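PDB 1UF3: TT1561 protein from Thermus thermophilus, which binds calcium ions and, as a member of the calcineurin-like metallophosphoesterase superfamily, is probably a phosphoesterase, although its function is not established. Local coordinates for residues 211-216 with 222-227; 75-80 with 96-101; 115-120 with 170-175; 34-39 with 57-62; 156-161 with 201-206. One frame throughout, in Å; residues are numbered along the deposited sequence.

Overall arrangement
Interactions 1 and 4 lie on one mixed sheet, their centres about 14 Å apart, whereas interactions 3 and 5 both reach the other sheet, with centres about 12 Å apart. Ser213 OG of interaction 1 reaches Pro204 O of interaction 5 at 2.8 Å and so joins the two groups; within the second, Thr157 OG1 of interaction 5 meets Ile117 N of interaction 3, also at 2.8 Å. Ile39 of interaction 4 packs on His156 of interaction 5. Interaction 2, about 25 Å from interaction 1 between centres, lies across the chain's centre from it. Calcium ions are bound at Ala75 in interaction 2 and at Asp34 in interaction 4, whereas interaction 5 lies away from these sites.

Interaction 1 (211-216 with 222-227); sequences EYSLLD and LETGNV
With CG set between its backbone N and carbonyl carbon (chi1 70°), Tyr212 swings its ring across to Gly225 on the facing strand of an antiparallel beta hairpin, 211-216 with 221-226. The ring lies over the glycine in a CH-pi contact, Gly225 CA being 3.9 Å from the ring centroid. Glycine suits this position because a beta carbon here would run into Tyr212 OH. The ring also reaches Val227, just past the hairpin strand, with Tyr212 CE2 3.9 Å from Val227 CG1, while Leu27 of helix 27-31 and Leu9 of strand 7-12 pack against it. Replacing Tyr212 by an alanine would probably uncover Gly225 and leave Val227 CG1 without its aromatic partner, opening a gap toward Leu27.

Tyr212 with Gly225 and Leu214 with Glu223 are the hydrogen-bonded pairs; in the second, Leu214 N gives Glu223 O a nearly straight bond of 2.9 Å, in the carbonyl plane. The sheet's other face carries Ser213, Leu215 and Leu222, and there both leucines lie on Trp200 and Val202 of the second sheet, as apolar branches should at such an interface. Glu223 runs alongside Leu214 toward Arg2 of the second subunit, its salt-bridge partner. Water 1 donates to Glu223 OE1 and also to Leu214 O, the latter at 2.8 Å.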
# COMPACT_ATOMS: atom_id res chain seq x y z
N GLU A 211 -4.29 30.89 5.92
CA GLU A 211 -3.30 30.48 4.92
C GLU A 211 -2.36 29.31 5.25
O GLU A 211 -1.97 29.10 6.40
CB GLU A 211 -2.40 31.66 4.55
CG GLU A 211 -3.09 33.01 4.47
CD GLU A 211 -2.09 34.15 4.33
OE1 GLU A 211 -1.07 34.13 5.06
OE2 GLU A 211 -2.33 35.06 3.50
N TYR A 212 -2.00 28.57 4.20
CA TYR A 212 -1.05 27.47 4.32
C TYR A 212 -0.45 27.19 2.94
O TYR A 212 -0.95 27.67 1.91
CB TYR A 212 -1.74 26.20 4.86
CG TYR A 212 -2.69 25.57 3.88
CD1 TYR A 212 -2.25 24.61 2.98
CD2 TYR A 212 -4.01 25.98 3.82
CE1 TYR A 212 -3.11 24.08 2.02
CE2 TYR A 212 -4.89 25.46 2.89
CZ TYR A 212 -4.44 24.51 1.99
OH TYR A 212 -5.33 24.02 1.06
N SER A 213 0.62 26.41 2.95
CA SER A 213 1.32 26.01 1.75
C SER A 213 1.66 24.51 1.80
O SER A 213 1.78 23.90 2.87
CB SER A 213 2.65 26.79 1.63
OG SER A 213 2.48 28.20 1.56
N LEU A 214 1.81 23.91 0.62
CA LEU A 214 2.24 22.52 0.50
C LEU A 214 3.55 22.69 -0.27
O LEU A 214 3.53 23.05 -1.46
CB LEU A 214 1.25 21.69 -0.31
CG LEU A 214 1.72 20.22 -0.47
CD1 LEU A 214 1.61 19.47 0.89
CD2 LEU A 214 0.87 19.53 -1.51
N LEU A 215 4.67 22.48 0.40
CA LEU A 215 5.97 22.61 -0.24
C LEU A 215 6.41 21.33 -0.94
O LEU A 215 6.24 20.22 -0.41
CB LEU A 215 7.06 22.98 0.75
CG LEU A 215 6.89 23.67 2.10
CD1 LEU A 215 8.18 24.39 2.38
CD2 LEU A 215 5.70 24.61 2.15
N ASP A 216 6.98 21.49 -2.13
CA ASP A 216 7.52 20.38 -2.89
C ASP A 216 9.03 20.53 -2.71
O ASP A 216 9.68 21.33 -3.40
CB ASP A 216 7.15 20.49 -4.38
CG ASP A 216 7.79 19.39 -5.23
OD1 ASP A 216 8.82 18.86 -4.80
OD2 ASP A 216 7.26 19.05 -6.30
N LEU A 222 6.11 25.83 -4.14
CA LEU A 222 5.04 25.80 -3.15
C LEU A 222 3.69 25.85 -3.85
O LEU A 222 3.55 26.49 -4.90
CB LEU A 222 5.09 27.02 -2.23
CG LEU A 222 6.27 27.32 -1.32
CD1 LEU A 222 5.99 28.60 -0.55
CD2 LEU A 222 6.48 26.16 -0.37
N GLU A 223 2.70 25.19 -3.25
CA GLU A 223 1.34 25.23 -3.76
C GLU A 223 0.61 25.95 -2.64
O GLU A 223 0.86 25.69 -1.47
CB GLU A 223 0.77 23.84 -3.96
CG GLU A 223 1.16 23.27 -5.31
CD GLU A 223 0.79 21.82 -5.47
OE1 GLU A 223 1.42 20.96 -4.82
OE2 GLU A 223 -0.15 21.54 -6.25
N THR A 224 -0.28 26.87 -3.02
CA THR A 224 -1.00 27.70 -2.06
C THR A 224 -2.44 27.31 -1.75
O THR A 224 -3.15 26.76 -2.60
CB THR A 224 -0.94 29.18 -2.53
OG1 THR A 224 0.13 29.84 -1.84
CG2 THR A 224 -2.26 29.89 -2.30
N GLY A 225 -2.87 27.61 -0.54
CA GLY A 225 -4.23 27.29 -0.16
C GLY A 225 -4.69 28.09 1.05
O GLY A 225 -3.89 28.77 1.69
N ASN A 226 -5.98 28.02 1.34
CA ASN A 226 -6.58 28.69 2.50
C ASN A 226 -7.74 27.81 2.92
O ASN A 226 -8.47 27.29 2.08
CB ASN A 226 -7.08 30.09 2.13
CG ASN A 226 -7.48 30.92 3.35
OD1 ASN A 226 -8.47 30.62 4.02
ND2 ASN A 226 -6.69 31.95 3.66
N VAL A 227 -7.92 27.63 4.23
CA VAL A 227 -8.99 26.77 4.73
C VAL A 227 -10.38 27.40 4.88
O VAL A 227 -11.27 26.78 5.47
CB VAL A 227 -8.59 26.19 6.09
CG1 VAL A 227 -7.31 25.39 5.95
CG2 VAL A 227 -8.40 27.31 7.09
O HOH W 1 3.67 21.51 -3.77

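Interaction 2 (75-80 with 96-101); sequences APIWEY and NVHETF. With CA (calcium ion), chain I.
The ring of Tyr80 and the amide of Asn96 stand almost perpendicular, their planes 79° apart, with Asn96 OD1 at the ring's edge, near its plane. Tyr80 OH donates to Asn96 OD1 at 2.7 Å from above the carbonyl plane. His98 N donates to Asn96 OD1 from the opposite face at 2.8 Å, closing an Asx turn, so this one oxygen is gripped from both faces of its amide. The His98 ring has Glu99 CG over the centre of one face, and Ile77 CD1 comes to His98 CD2 obliquely at 4.1 Å; Ile77 CG1 lies anti to the backbone N (chi1 -177°), which directs the branch carrying CD1 toward the ring.

The contact joins the start of helix 77-90 to the type II turn from Val97 to Thr100 that follows strand 94-96. Asparagine suits its place because its amide accepts within the chain through OD1 while ND2 bonds to Tyr138 OH of the third subunit. A leucine in place of Asn96 would probably leave the Tyr80 hydroxyl and His98 N without their shared acceptor and undo the Asx turn.

At the far end of 75-80, Ala75 O binds a calcium ion at 2.3 Å, together with Lys45 O and Ala47 O. Two buried donors, Tyr80 OH and His98 N, share one buried oxygen, so their polar needs are met inside the chain, while Glu79 OE2 accepts from two calcium-bound waters.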
# COMPACT_ATOMS: atom_id res chain seq x y z
N ALA A 75 4.10 31.57 26.00
CA ALA A 75 4.72 31.60 27.32
C ALA A 75 3.73 31.47 28.49
O ALA A 75 2.53 31.75 28.36
CB ALA A 75 5.55 32.90 27.45
N PRO A 76 4.21 30.98 29.65
CA PRO A 76 5.59 30.55 29.90
C PRO A 76 5.96 29.30 29.07
O PRO A 76 5.10 28.50 28.69
CB PRO A 76 5.60 30.29 31.41
CG PRO A 76 4.20 29.81 31.66
CD PRO A 76 3.38 30.78 30.84
N ILE A 77 7.25 29.15 28.81
CA ILE A 77 7.78 28.06 28.00
C ILE A 77 7.37 26.67 28.49
O ILE A 77 7.08 25.78 27.69
CB ILE A 77 9.35 28.16 27.96
CG1 ILE A 77 9.96 27.07 27.07
CG2 ILE A 77 9.91 28.03 29.36
CD1 ILE A 77 9.65 27.21 25.60
N TRP A 78 7.33 26.49 29.80
CA TRP A 78 7.01 25.19 30.38
C TRP A 78 5.63 24.64 30.13
O TRP A 78 5.44 23.41 30.20
CB TRP A 78 7.32 25.22 31.89
CG TRP A 78 8.72 25.71 32.19
CD1 TRP A 78 9.06 26.83 32.90
CD2 TRP A 78 9.97 25.08 31.83
NE1 TRP A 78 10.43 26.93 33.00
CE2 TRP A 78 11.01 25.87 32.36
CE3 TRP A 78 10.31 23.92 31.12
CZ2 TRP A 78 12.37 25.56 32.20
CZ3 TRP A 78 11.67 23.59 30.96
CH2 TRP A 78 12.68 24.41 31.50
N GLU A 79 4.65 25.50 29.83
CA GLU A 79 3.31 25.01 29.54
C GLU A 79 3.28 24.37 28.15
O GLU A 79 2.77 23.25 27.96
CB GLU A 79 2.26 26.13 29.62
CG GLU A 79 2.18 26.76 31.01
CD GLU A 79 0.85 27.48 31.29
OE1 GLU A 79 0.63 27.80 32.47
OE2 GLU A 79 0.05 27.73 30.36
N TYR A 80 3.80 25.11 27.18
CA TYR A 80 3.91 24.59 25.81
C TYR A 80 4.72 23.29 25.89
O TYR A 80 4.30 22.25 25.40
CB TYR A 80 4.65 25.61 24.91
CG TYR A 80 5.37 25.04 23.67
CD1 TYR A 80 4.66 24.78 22.49
CD2 TYR A 80 6.74 24.78 23.68
CE1 TYR A 80 5.31 24.28 21.34
CE2 TYR A 80 7.40 24.28 22.54
CZ TYR A 80 6.68 24.03 21.38
OH TYR A 80 7.32 23.58 20.22
N ASN A 96 8.39 18.68 19.00
CA ASN A 96 8.71 20.07 19.23
C ASN A 96 10.22 20.06 18.98
O ASN A 96 10.94 19.38 19.69
CB ASN A 96 8.45 20.45 20.69
CG ASN A 96 9.47 21.39 21.21
OD1 ASN A 96 9.75 22.41 20.58
ND2 ASN A 96 10.05 21.08 22.38
N VAL A 97 10.68 20.79 17.97
CA VAL A 97 12.10 20.83 17.66
C VAL A 97 12.81 22.06 18.21
O VAL A 97 13.99 22.30 17.92
CB VAL A 97 12.36 20.67 16.12
CG1 VAL A 97 11.98 19.23 15.68
CG2 VAL A 97 11.54 21.68 15.32
N HIS A 98 12.11 22.82 19.05
CA HIS A 98 12.69 24.02 19.66
C HIS A 98 13.93 23.66 20.49
O HIS A 98 13.86 22.92 21.47
CB HIS A 98 11.61 24.72 20.53
CG HIS A 98 12.10 25.96 21.22
ND1 HIS A 98 12.62 27.05 20.55
CD2 HIS A 98 12.19 26.27 22.54
CE1 HIS A 98 13.01 27.97 21.42
NE2 HIS A 98 12.76 27.52 22.64
N GLU A 99 15.08 24.17 20.06
CA GLU A 99 16.40 23.96 20.67
C GLU A 99 16.87 22.51 20.54
O GLU A 99 17.88 22.12 21.12
CB GLU A 99 16.43 24.34 22.16
CG GLU A 99 15.76 25.66 22.54
CD GLU A 99 15.85 25.93 24.04
OE1 GLU A 99 15.90 24.96 24.83
OE2 GLU A 99 15.87 27.11 24.44
N THR A 100 16.14 21.70 19.79
CA THR A 100 16.56 20.32 19.64
C THR A 100 16.44 19.85 18.18
O THR A 100 16.41 20.69 17.26
CB THR A 100 15.77 19.41 20.66
OG1 THR A 100 16.37 18.12 20.72
CG2 THR A 100 14.32 19.29 20.28
N PHE A 101 16.37 18.54 17.94
CA PHE A 101 16.31 18.06 16.57
C PHE A 101 15.67 16.69 16.42
O PHE A 101 15.46 15.98 17.41
CB PHE A 101 17.73 17.98 16.02
CG PHE A 101 18.52 16.84 16.60
CD1 PHE A 101 18.50 15.58 15.98
CD2 PHE A 101 19.19 16.98 17.81
CE1 PHE A 101 19.12 14.49 16.57
CE2 PHE A 101 19.82 15.91 18.41
CZ PHE A 101 19.79 14.65 17.78
CA CA I . 0.24 31.29 28.25
O HOH W 2 1.08 28.90 28.22
O HOH W 3 -0.15 30.55 30.58
O HOH W 4 -0.18 33.02 30.41
O HOH W 5 0.21 30.93 25.79

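Interaction 3 (115-120 with 170-175); sequences GEIADE and HEVAHL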
# COMPACT_ATOMS: atom_id res chain seq x y z
N GLY A 115 10.28 31.26 19.33
CA GLY A 115 10.30 32.49 20.11
C GLY A 115 10.86 33.61 19.26
O GLY A 115 11.11 33.44 18.07
N GLU A 116 11.07 34.77 19.86
CA GLU A 116 11.64 35.89 19.12
C GLU A 116 13.14 35.83 19.20
O GLU A 116 13.68 35.85 20.29
CB GLU A 116 11.19 37.22 19.72
CG GLU A 116 11.77 38.44 19.01
CD GLU A 116 11.59 39.72 19.81
OE1 GLU A 116 10.66 39.78 20.64
OE2 GLU A 116 12.39 40.67 19.61
N ILE A 117 13.84 35.75 18.08
CA ILE A 117 15.29 35.78 18.18
C ILE A 117 15.67 37.26 18.04
O ILE A 117 15.65 37.81 16.94
CB ILE A 117 16.01 34.96 17.08
CG1 ILE A 117 15.69 33.46 17.21
CG2 ILE A 117 17.52 35.14 17.24
CD1 ILE A 117 16.10 32.61 15.98
N ALA A 118 16.00 37.89 19.16
CA ALA A 118 16.38 39.30 19.20
C ALA A 118 17.88 39.42 18.94
O ALA A 118 18.63 38.48 19.21
CB ALA A 118 16.03 39.90 20.56
N ASP A 119 18.32 40.57 18.43
CA ASP A 119 19.74 40.75 18.15
C ASP A 119 20.53 40.58 19.43
O ASP A 119 21.57 39.90 19.46
CB ASP A 119 20.03 42.13 17.54
CG ASP A 119 19.20 42.40 16.28
OD1 ASP A 119 18.75 41.43 15.63
OD2 ASP A 119 19.00 43.59 15.93
N GLU A 120 20.03 41.19 20.50
CA GLU A 120 20.69 41.15 21.79
C GLU A 120 19.68 41.10 22.92
O GLU A 120 18.53 40.72 22.72
CB GLU A 120 21.54 42.41 21.97
CG GLU A 120 22.98 42.29 21.54
CD GLU A 120 23.76 43.59 21.73
OE1 GLU A 120 23.51 44.56 20.96
OE2 GLU A 120 24.60 43.65 22.65
N HIS A 170 19.31 40.16 10.69
CA HIS A 170 20.58 39.86 10.02
C HIS A 170 21.23 38.66 10.72
O HIS A 170 21.96 37.87 10.09
CB HIS A 170 21.50 41.08 10.10
CG HIS A 170 21.06 42.22 9.24
ND1 HIS A 170 21.44 42.34 7.91
CD2 HIS A 170 20.23 43.26 9.49
CE1 HIS A 170 20.85 43.40 7.38
NE2 HIS A 170 20.11 43.97 8.32
N GLU A 171 20.98 38.51 12.01
CA GLU A 171 21.55 37.39 12.74
C GLU A 171 20.96 36.07 12.24
O GLU A 171 21.68 35.08 12.04
CB GLU A 171 21.28 37.51 14.24
CG GLU A 171 22.47 37.98 15.04
CD GLU A 171 22.73 39.43 14.85
OE1 GLU A 171 21.75 40.16 14.58
OE2 GLU A 171 23.90 39.85 14.99
N VAL A 172 19.65 36.05 12.05
CA VAL A 172 19.00 34.84 11.57
C VAL A 172 19.51 34.53 10.16
O VAL A 172 19.77 33.38 9.82
CB VAL A 172 17.48 34.99 11.58
CG1 VAL A 172 16.84 33.83 10.85
CG2 VAL A 172 16.99 35.04 13.03
N ALA A 173 19.66 35.58 9.35
CA ALA A 173 20.16 35.41 8.00
C ALA A 173 21.55 34.78 8.10
O ALA A 173 21.90 33.89 7.32
CB ALA A 173 20.25 36.77 7.30
N HIS A 174 22.31 35.26 9.09
CA HIS A 174 23.67 34.79 9.34
C HIS A 174 23.72 33.31 9.73
O HIS A 174 24.63 32.58 9.32
CB HIS A 174 24.32 35.68 10.40
CG HIS A 174 25.76 35.37 10.66
ND1 HIS A 174 26.20 34.73 11.80
CD2 HIS A 174 26.87 35.58 9.90
CE1 HIS A 174 27.51 34.57 11.74
NE2 HIS A 174 27.94 35.07 10.59
N LEU A 175 22.73 32.85 10.51
CA LEU A 175 22.66 31.45 10.94
C LEU A 175 22.33 30.61 9.71
O LEU A 175 22.84 29.51 9.53
CB LEU A 175 21.54 31.25 11.97
CG LEU A 175 21.53 31.99 13.31
CD1 LEU A 175 20.16 31.81 13.98
CD2 LEU A 175 22.65 31.48 14.21
O HOH W 6 23.53 40.67 17.64
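This contact ties the end of strand 108-118 to the beginning of helix 170-179, the helix of the beta-alpha-beta crossover that links the parallel strands 151-155 and 183-186 in one of the two sheets of the metallophosphoesterase fold. Its apolar part is small: Ile117 CD1 meets Val172 CG2 at 3.9 Å, with Ile117 CB behind it, the two side chains crossing at a slant. Ile117 holds CG1 anti to its carbonyl carbon (chi1 -65°) and extends onward, which lets the terminal methyl lie against the valine branch. Isoleucine suits a strand and is long enough to reach the helix; valine offers a short branch, CG2, to meet it.

Toward the surface the character changes. Asp119 and Glu171 cross at about a right angle, their carboxylate planes 47° apart, and Asp119 OD1 comes within 3.4 Å of Glu171 OE1. Two acceptors of like charge repel, and their nearness may raise the proton affinity of one. Water 6 bridges the segments, donating to Asp119 O at 2.8 Å and, weakly, to Glu171 OE2. The bend of Glu171 at chi2 (75°) turns its carboxylate toward Asp119.

Ile117, Val172 and Leu175 all rest on Phe155 of strand 151-155, while helix 133-140 closes the same cluster, with Ala136 against Ile117 and Leu140 against Leu175.

Interaction 4 (34-39 with 57-62); sequences DAIALI and RILSEA. With CA (calcium ion), chain S.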
# COMPACT_ATOMS: atom_id res chain seq x y z
N ASP A 34 3.58 14.42 3.22
CA ASP A 34 4.38 13.40 3.90
C ASP A 34 4.74 13.82 5.29
O ASP A 34 5.07 12.98 6.14
CB ASP A 34 5.65 13.12 3.11
CG ASP A 34 5.36 12.81 1.68
OD1 ASP A 34 4.51 11.92 1.45
OD2 ASP A 34 5.95 13.47 0.80
N ALA A 35 4.68 15.13 5.52
CA ALA A 35 4.97 15.67 6.82
C ALA A 35 4.26 17.02 7.03
O ALA A 35 3.68 17.57 6.09
CB ALA A 35 6.44 15.84 6.97
N ILE A 36 4.29 17.52 8.26
CA ILE A 36 3.68 18.79 8.60
C ILE A 36 4.70 19.57 9.40
O ILE A 36 5.41 19.01 10.24
CB ILE A 36 2.44 18.60 9.52
CG1 ILE A 36 1.27 18.02 8.73
CG2 ILE A 36 2.09 19.92 10.19
CD1 ILE A 36 0.06 17.61 9.57
N ALA A 37 4.82 20.86 9.10
CA ALA A 37 5.73 21.72 9.84
C ALA A 37 4.88 22.90 10.29
O ALA A 37 4.18 23.51 9.48
CB ALA A 37 6.87 22.17 8.96
N LEU A 38 4.93 23.22 11.57
CA LEU A 38 4.11 24.31 12.07
C LEU A 38 4.88 25.25 13.00
O LEU A 38 5.50 24.84 13.98
CB LEU A 38 2.86 23.73 12.75
CG LEU A 38 1.75 24.68 13.19
CD1 LEU A 38 0.41 23.93 13.44
CD2 LEU A 38 2.24 25.40 14.40
N ILE A 39 4.84 26.54 12.63
CA ILE A 39 5.52 27.60 13.35
C ILE A 39 4.54 28.36 14.23
O ILE A 39 3.43 28.65 13.79
CB ILE A 39 6.15 28.61 12.35
CG1 ILE A 39 7.04 27.89 11.32
CG2 ILE A 39 7.01 29.60 13.10
CD1 ILE A 39 8.32 27.30 11.91
N ARG A 57 -4.08 17.62 20.62
CA ARG A 57 -4.98 16.50 20.39
C ARG A 57 -5.47 16.54 18.95
O ARG A 57 -5.56 15.51 18.27
CB ARG A 57 -6.17 16.59 21.35
CG ARG A 57 -7.13 15.43 21.23
CD ARG A 57 -7.15 14.59 22.50
NE ARG A 57 -7.85 13.32 22.26
CZ ARG A 57 -7.95 12.34 23.15
NH1 ARG A 57 -7.40 12.46 24.35
NH2 ARG A 57 -8.59 11.22 22.82
N ILE A 58 -5.80 17.74 18.48
CA ILE A 58 -6.28 17.94 17.11
C ILE A 58 -5.14 17.69 16.12
O ILE A 58 -5.35 17.04 15.11
CB ILE A 58 -6.85 19.39 16.93
CG1 ILE A 58 -8.30 19.41 17.43
CG2 ILE A 58 -6.77 19.84 15.46
CD1 ILE A 58 -8.81 20.80 17.76
N LEU A 59 -3.95 18.20 16.41
CA LEU A 59 -2.81 18.01 15.51
C LEU A 59 -2.42 16.53 15.41
O LEU A 59 -2.03 16.06 14.34
CB LEU A 59 -1.61 18.79 16.01
CG LEU A 59 -0.60 19.38 15.02
CD1 LEU A 59 0.70 19.56 15.76
CD2 LEU A 59 -0.40 18.51 13.81
N SER A 60 -2.57 15.81 16.52
CA SER A 60 -2.24 14.39 16.60
C SER A 60 -3.05 13.51 15.66
O SER A 60 -2.64 12.39 15.33
CB SER A 60 -2.40 13.88 18.05
OG SER A 60 -3.78 13.61 18.33
N GLU A 61 -4.20 14.00 15.20
CA GLU A 61 -5.05 13.24 14.29
C GLU A 61 -4.41 12.99 12.91
O GLU A 61 -4.78 12.06 12.19
CB GLU A 61 -6.38 13.96 14.09
CG GLU A 61 -7.19 14.15 15.37
CD GLU A 61 -8.26 13.09 15.54
OE1 GLU A 61 -7.96 11.90 15.32
OE2 GLU A 61 -9.41 13.46 15.90
N ALA A 62 -3.46 13.85 12.54
CA ALA A 62 -2.77 13.73 11.26
C ALA A 62 -2.08 12.38 11.04
O ALA A 62 -2.12 11.84 9.94
CB ALA A 62 -1.73 14.82 11.15
CA CA S . 2.81 11.21 0.28
O HOH W 7 3.88 8.97 0.19
O HOH W 8 0.85 9.90 0.02
O HOH W 9 1.77 10.72 2.56
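Ile36 CD1 presses on Ala62 CB at 3.7 Å, the close part of this contact, while the same methyl stands 4.4 Å from Leu59 CD2, a looser touch. Ile36 keeps CG1 anti to its carbonyl carbon (chi1 -72°) and runs on extended, sending CD1 out from strand 35-39 to residues 57-62. Strand 35-39 and helix 49-59 belong to a beta-alpha-beta unit that continues into strand 66-69. Alanine suits the close spot because a single methyl lets the chain approach, and the longer leucine reaches the same methyl from farther off; Leu9, Phe24 and Thr66 also pack on Ile36.

The far side of 57-62 is polar: Arg57 and Glu61 are exposed and lie near Arg218 of the fourth subunit. Ser60, itself buried, turns OG back to Arg57 O at 2.6 Å.

At the start of the strand Asp34 OD1 binds a calcium ion at 2.2 Å, with three waters and Gly32 O also on the metal, while Asp34 OD2 accepts from Arg6 N and Tyr7 N. No hydrogen bond crosses between the two segments, and their contact rests on dispersion and burial. Asp34 OD1 and Met1 N of the second subunit bind the same calcium ion, so the metal bridges the two subunits.

Interaction 5 (156-161 with 201-206); sequences HTMPYH and VVVPGD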
# COMPACT_ATOMS: atom_id res chain seq x y z
N HIS A 156 10.73 31.29 14.16
CA HIS A 156 9.57 32.15 14.13
C HIS A 156 10.04 33.45 13.43
O HIS A 156 9.38 33.95 12.52
CB HIS A 156 9.07 32.48 15.52
CG HIS A 156 7.92 33.43 15.50
ND1 HIS A 156 8.09 34.79 15.47
CD2 HIS A 156 6.59 33.20 15.38
CE1 HIS A 156 6.91 35.37 15.32
NE2 HIS A 156 5.98 34.43 15.26
N THR A 157 11.19 33.94 13.85
CA THR A 157 11.81 35.16 13.37
C THR A 157 12.31 35.09 11.93
O THR A 157 13.08 34.20 11.57
CB THR A 157 12.97 35.50 14.31
OG1 THR A 157 12.45 35.71 15.62
CG2 THR A 157 13.73 36.75 13.84
N MSE A 158 11.86 36.02 11.10
CA MSE A 158 12.26 36.07 9.69
C MSE A 158 13.67 36.60 9.49
O MSE A 158 14.11 37.50 10.21
CB MSE A 158 11.33 36.99 8.90
CG MSE A 158 9.99 36.44 8.59
SE MSE A 158 9.28 37.39 7.06
CE MSE A 158 10.69 37.00 5.81
N PRO A 159 14.40 36.06 8.51
CA PRO A 159 15.76 36.54 8.26
C PRO A 159 15.70 37.81 7.40
O PRO A 159 14.72 38.05 6.69
CB PRO A 159 16.40 35.39 7.52
CG PRO A 159 15.26 34.87 6.70
CD PRO A 159 14.12 34.85 7.70
N TYR A 160 16.73 38.63 7.48
CA TYR A 160 16.78 39.83 6.67
C TYR A 160 16.98 39.35 5.24
O TYR A 160 17.88 38.53 4.99
CB TYR A 160 17.97 40.68 7.06
CG TYR A 160 18.30 41.70 6.02
CD1 TYR A 160 17.59 42.90 5.95
CD2 TYR A 160 19.32 41.48 5.09
CE1 TYR A 160 17.88 43.87 4.99
CE2 TYR A 160 19.63 42.44 4.12
CZ TYR A 160 18.91 43.64 4.08
OH TYR A 160 19.19 44.61 3.14
N HIS A 161 16.16 39.85 4.32
CA HIS A 161 16.23 39.46 2.92
C HIS A 161 15.52 40.53 2.10
O HIS A 161 14.31 40.74 2.26
CB HIS A 161 15.53 38.11 2.70
CG HIS A 161 15.72 37.53 1.33
ND1 HIS A 161 15.08 38.02 0.22
CD2 HIS A 161 16.51 36.51 0.90
CE1 HIS A 161 15.46 37.34 -0.84
NE2 HIS A 161 16.32 36.42 -0.46
N VAL A 201 14.08 29.65 1.57
CA VAL A 201 13.36 30.22 2.71
C VAL A 201 11.91 30.40 2.34
O VAL A 201 11.56 31.10 1.38
CB VAL A 201 13.94 31.56 3.14
CG1 VAL A 201 13.17 32.11 4.35
CG2 VAL A 201 15.40 31.40 3.48
N VAL A 202 11.05 29.76 3.13
CA VAL A 202 9.62 29.77 2.90
C VAL A 202 8.80 30.37 4.04
O VAL A 202 9.04 30.09 5.22
CB VAL A 202 9.09 28.32 2.66
CG1 VAL A 202 7.55 28.33 2.52
CG2 VAL A 202 9.77 27.69 1.41
N VAL A 203 7.85 31.22 3.65
CA VAL A 203 6.90 31.83 4.57
C VAL A 203 5.69 31.04 4.12
O VAL A 203 5.11 31.29 3.06
CB VAL A 203 6.75 33.36 4.27
CG1 VAL A 203 5.58 33.92 5.02
CG2 VAL A 203 8.03 34.08 4.68
N PRO A 204 5.31 30.02 4.89
CA PRO A 204 4.17 29.18 4.53
C PRO A 204 2.80 29.81 4.63
O PRO A 204 1.85 29.30 4.06
CB PRO A 204 4.34 27.98 5.45
CG PRO A 204 4.89 28.60 6.69
CD PRO A 204 5.96 29.53 6.13
N GLY A 205 2.70 30.91 5.36
CA GLY A 205 1.40 31.54 5.52
C GLY A 205 1.01 31.65 6.98
O GLY A 205 1.65 31.07 7.87
N ASP A 206 -0.07 32.39 7.23
CA ASP A 206 -0.56 32.60 8.59
C ASP A 206 -1.92 31.89 8.70
O ASP A 206 -2.89 32.29 8.04
CB ASP A 206 -0.71 34.11 8.83
CG ASP A 206 -1.01 34.44 10.26
OD1 ASP A 206 -1.89 33.78 10.81
OD2 ASP A 206 -0.36 35.34 10.82
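Met158 CE touches Val203 CG2 at 4.1 Å, and Pro159 CG meets Val201 CG1 at 4.2 Å, two apolar contacts formed by adjacent residues on one segment and alternate residues on the other. The Met158 and Val203 side chains cross at about a right angle. The flexible chain of Met158, a selenomethionine standing for methionine, can fold at chi3 (58°) so that CE meets the valine. Pro159 CG and Val201 CG1 point toward each other end-on, and the rigid proline holds the loop extended.

Val201 and Val203 belong to strand 199-203 of the second sheet of the metallophosphoesterase fold, and their alternation brings both branches against the loop that leaves strand 151-155 on the way to helix 170-179. Valine is at home there, being beta-branched and compact. Further out, Leu164 and Val186 lie on Met158, Lys192 packs on Val203, and Val172, Ala173 and Ile176 of the helix back the proline. The backbones of Met158 and Tyr160 bond to Ser169, fixing the loop, and Thr157 OG1 bonds to Ile117 N. Farther along the segment, Gly205 adopts angles at which a beta carbon would jam against Pro204 O, and Pro204 O itself bonds to Ser213 OG.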